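Local coordinates for glycine betaine, L-proline ABC transporter, glycine/betaine/L-proline-binding protein (ProX) (Borrelia burgdorferi, PDB 3TMG), which binds glycine betaine and probably delivers it to an ABC transporter for uptake of such quaternary amines into the cell, at residues A[135-140]-A[178-183]. Sequence-based numbering, arbitrary orientation.
Sequences GTQIVT and LVPLWK. With BET (trimethyl glycine), chain E.
The first turns of helix 135-146 pass over strand 179-183, their short axes 9.2 Å apart at closest and crossing at 128°, with T140 and P180 nearest in register (CA to CA 6.9 Å). P180 lies beneath two threonines one turn apart. T140 OG1 sits 3.4 Å from P180 CB, the side chains meeting at about a right angle, and T136 CG2 reaches the same CB at 4.0 Å. Q137 OE1, hydrogen-bonded to I130 N, skirts the proline ring near CG. T140 OG1 stands beside its own backbone N (chi1 -67°), which lets it turn back and donate to T136 O at 2.7 Å; T140 N bonds that oxygen from the opposite face of the carbonyl plane. Beyond the proline the segments part around bound trimethyl glycine, forming one wall of its pocket in this periplasmic-binding-protein-type domain. T136 N gives a nearly straight bond, 164° at the hydrogen, to betaine O at 3.0 Å, while T136 OG1 is hydrogen-bonded to Q100 OE1. W182 lays one indole face against the trimethylammonium group, betaine C2 lying 3.5 Å above the ring plane, and L181 CD2 packs on the other face, both offset toward the rim. Carboxylate at a helix N-terminus and cation on an aromatic face suit a zwitterion: the helix end probably favours the negative charge, the indole pi cloud the positive one.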
ATOM      1  N   GLY A 135      -6.475   6.225  -0.357  1.00 16.90           N
ATOM      2  CA  GLY A 135      -7.639   5.632   0.291  1.00 16.44           C
ATOM      3  C   GLY A 135      -7.582   5.810   1.804  1.00 15.68           C
ATOM      4  O   GLY A 135      -8.552   6.255   2.433  1.00 15.38           O
ATOM      5  N   THR A 136      -6.433   5.494   2.385  1.00 14.73           N
ATOM      6  CA  THR A 136      -6.298   5.620   3.829  1.00 15.13           C
ATOM      7  C   THR A 136      -6.553   7.073   4.305  1.00 15.63           C
ATOM      8  O   THR A 136      -7.153   7.307   5.356  1.00 15.91           O
ATOM      9  CB  THR A 136      -4.933   5.110   4.313  1.00 14.96           C
ATOM     10  OG1 THR A 136      -4.905   3.679   4.158  1.00 15.17           O
ATOM     11  CG2 THR A 136      -4.763   5.416   5.817  1.00 14.71           C
ATOM     12  N   GLN A 137      -6.086   8.042   3.528  1.00 15.85           N
ATOM     13  CA  GLN A 137      -6.342   9.449   3.872  1.00 16.39           C
ATOM     14  C   GLN A 137      -7.826   9.834   3.809  1.00 16.91           C
ATOM     15  O   GLN A 137      -8.350  10.571   4.672  1.00 17.83           O
ATOM     16  CB  GLN A 137      -5.546  10.356   2.932  1.00 17.30           C
ATOM     17  CG  GLN A 137      -5.533  11.857   3.306  1.00 18.43           C
ATOM     18  CD  GLN A 137      -4.515  12.205   4.381  1.00 19.41           C
ATOM     19  OE1 GLN A 137      -3.894  11.323   4.983  1.00 19.59           O
ATOM     20  NE2 GLN A 137      -4.403  13.501   4.688  1.00 19.88           N
ATOM     21  N   ILE A 138      -8.493   9.377   2.757  1.00 16.73           N
ATOM     22  CA  ILE A 138      -9.942   9.543   2.630  1.00 17.30           C
ATOM     23  C   ILE A 138     -10.694   8.959   3.846  1.00 16.92           C
ATOM     24  O   ILE A 138     -11.540   9.643   4.492  1.00 17.20           O
ATOM     25  CB  ILE A 138     -10.456   8.911   1.320  1.00 17.76           C
ATOM     26  CG1 ILE A 138      -9.840   9.648   0.092  1.00 19.12           C
ATOM     27  CG2 ILE A 138     -12.002   8.932   1.298  1.00 18.81           C
ATOM     28  CD1 ILE A 138     -10.333   9.150  -1.270  1.00 19.66           C
ATOM     29  N   VAL A 139     -10.384   7.709   4.185  1.00 15.86           N
ATOM     30  CA  VAL A 139     -11.151   7.029   5.259  1.00 15.90           C
ATOM     31  C   VAL A 139     -10.815   7.648   6.625  1.00 15.94           C
ATOM     32  O   VAL A 139     -11.655   7.776   7.487  1.00 16.27           O
ATOM     33  CB  VAL A 139     -10.900   5.503   5.281  1.00 15.05           C
ATOM     34  CG1 VAL A 139     -11.729   4.882   6.391  1.00 15.23           C
ATOM     35  CG2 VAL A 139     -11.370   4.905   3.922  1.00 15.28           C
ATOM     36  N   THR A 140      -9.571   8.063   6.787  1.00 16.11           N
ATOM     37  CA  THR A 140      -9.187   8.795   8.010  1.00 16.90           C
ATOM     38  C   THR A 140     -10.044  10.073   8.206  1.00 18.07           C
ATOM     39  O   THR A 140     -10.526  10.357   9.302  1.00 18.43           O
ATOM     40  CB  THR A 140      -7.715   9.190   7.945  1.00 16.66           C
ATOM     41  OG1 THR A 140      -6.904   8.003   8.000  1.00 16.02           O
ATOM     42  CG2 THR A 140      -7.373  10.079   9.135  1.00 17.51           C
ATOM     43  N   LEU A 178      -0.316  11.981  16.390  1.00 22.09           N
ATOM     44  CA  LEU A 178      -1.338  11.114  15.813  1.00 20.64           C
ATOM     45  C   LEU A 178      -1.136  11.050  14.288  1.00 19.42           C
ATOM     46  O   LEU A 178      -1.053  12.115  13.610  1.00 20.49           O
ATOM     47  CB  LEU A 178      -2.711  11.708  16.130  1.00 20.69           C
ATOM     48  CG  LEU A 178      -3.950  10.998  15.586  1.00 19.79           C
ATOM     49  CD1 LEU A 178      -4.094   9.590  16.153  1.00 18.68           C
ATOM     50  CD2 LEU A 178      -5.165  11.864  15.894  1.00 20.40           C
ATOM     51  N   VAL A 179      -1.040   9.828  13.744  1.00 17.82           N
ATOM     52  CA  VAL A 179      -0.860   9.607  12.287  1.00 16.58           C
ATOM     53  C   VAL A 179      -1.785   8.469  11.822  1.00 15.87           C
ATOM     54  O   VAL A 179      -2.139   7.619  12.648  1.00 15.84           O
ATOM     55  CB  VAL A 179       0.611   9.220  11.933  1.00 15.70           C
ATOM     56  CG1 VAL A 179       1.606  10.363  12.252  1.00 16.62           C
ATOM     57  CG2 VAL A 179       1.020   7.887  12.566  1.00 15.13           C
ATOM     58  N   PRO A 180      -2.168   8.449  10.525  1.00 15.10           N
ATOM     59  CA  PRO A 180      -2.788   7.254  10.034  1.00 14.35           C
ATOM     60  C   PRO A 180      -1.604   6.343   9.620  1.00 14.32           C
ATOM     61  O   PRO A 180      -0.617   6.834   9.045  1.00 15.20           O
ATOM     62  CB  PRO A 180      -3.614   7.747   8.837  1.00 14.08           C
ATOM     63  CG  PRO A 180      -2.874   8.957   8.339  1.00 14.94           C
ATOM     64  CD  PRO A 180      -2.183   9.559   9.532  1.00 15.47           C
ATOM     65  N   LEU A 181      -1.620   5.102  10.065  1.00 13.71           N
ATOM     66  CA  LEU A 181      -0.576   4.140   9.670  1.00 13.05           C
ATOM     67  C   LEU A 181      -1.278   2.821   9.338  1.00 12.62           C
ATOM     68  O   LEU A 181      -2.499   2.723   9.395  1.00 12.74           O
ATOM     69  CB  LEU A 181       0.521   3.955  10.734  1.00 13.09           C
ATOM     70  CG  LEU A 181       1.897   4.479  10.284  1.00 13.22           C
ATOM     71  CD1 LEU A 181       2.916   4.469  11.415  1.00 14.22           C
ATOM     72  CD2 LEU A 181       2.435   3.683   9.083  1.00 12.95           C
ATOM     73  N   TRP A 182      -0.508   1.812   8.956  1.00 11.99           N
ATOM     74  CA  TRP A 182      -1.108   0.605   8.452  1.00 11.32           C
ATOM     75  C   TRP A 182      -0.106  -0.472   8.626  1.00 11.54           C
ATOM     76  O   TRP A 182       1.105  -0.192   8.862  1.00 10.97           O
ATOM     77  CB  TRP A 182      -1.516   0.757   6.961  1.00 11.40           C
ATOM     78  CG  TRP A 182      -0.359   1.189   6.071  1.00 11.39           C
ATOM     79  CD1 TRP A 182       0.597   0.393   5.423  1.00 11.13           C
ATOM     80  CD2 TRP A 182       0.016   2.561   5.789  1.00 11.61           C
ATOM     81  NE1 TRP A 182       1.497   1.181   4.722  1.00 11.58           N
ATOM     82  CE2 TRP A 182       1.211   2.502   4.933  1.00 11.69           C
ATOM     83  CE3 TRP A 182      -0.529   3.811   6.134  1.00 11.87           C
ATOM     84  CZ2 TRP A 182       1.822   3.652   4.447  1.00 12.15           C
ATOM     85  CZ3 TRP A 182       0.103   4.968   5.657  1.00 12.22           C
ATOM     86  CH2 TRP A 182       1.247   4.894   4.823  1.00 12.40           C
ATOM     87  N   LYS A 183      -0.602  -1.712   8.554  1.00 11.45           N
ATOM     88  CA  LYS A 183       0.260  -2.874   8.413  1.00 11.75           C
ATOM     89  C   LYS A 183      -0.082  -3.507   7.075  1.00 10.92           C
ATOM     90  O   LYS A 183      -1.251  -3.505   6.651  1.00 11.05           O
ATOM     91  CB  LYS A 183       0.081  -3.897   9.573  1.00 12.32           C
ATOM     92  CG  LYS A 183       0.465  -3.360  10.935  1.00 13.11           C
ATOM     93  CD  LYS A 183       0.289  -4.425  12.035  1.00 13.68           C
ATOM     94  CE  LYS A 183       1.046  -4.044  13.319  1.00 15.02           C
ATOM     95  NZ  LYS A 183       0.594  -4.908  14.466  1.00 15.75           N
TER
HETATM   96  N   BET E 310      -1.740   2.532   1.918  1.00 21.24           N
HETATM   97  CA  BET E 310      -2.618   2.195   0.785  1.00 22.93           C
HETATM   98  C   BET E 310      -3.999   2.806   1.064  1.00 25.81           C
HETATM   99  O   BET E 310      -4.288   4.026   0.934  1.00 21.29           O
HETATM  100  OXT BET E 310      -4.825   2.017   1.474  1.00 31.67           O
HETATM  101  C1  BET E 310      -0.432   1.863   1.807  1.00 21.38           C
HETATM  102  C2  BET E 310      -2.339   2.103   3.176  1.00 21.25           C
HETATM  103  C3  BET E 310      -1.543   3.995   1.966  1.00 18.99           C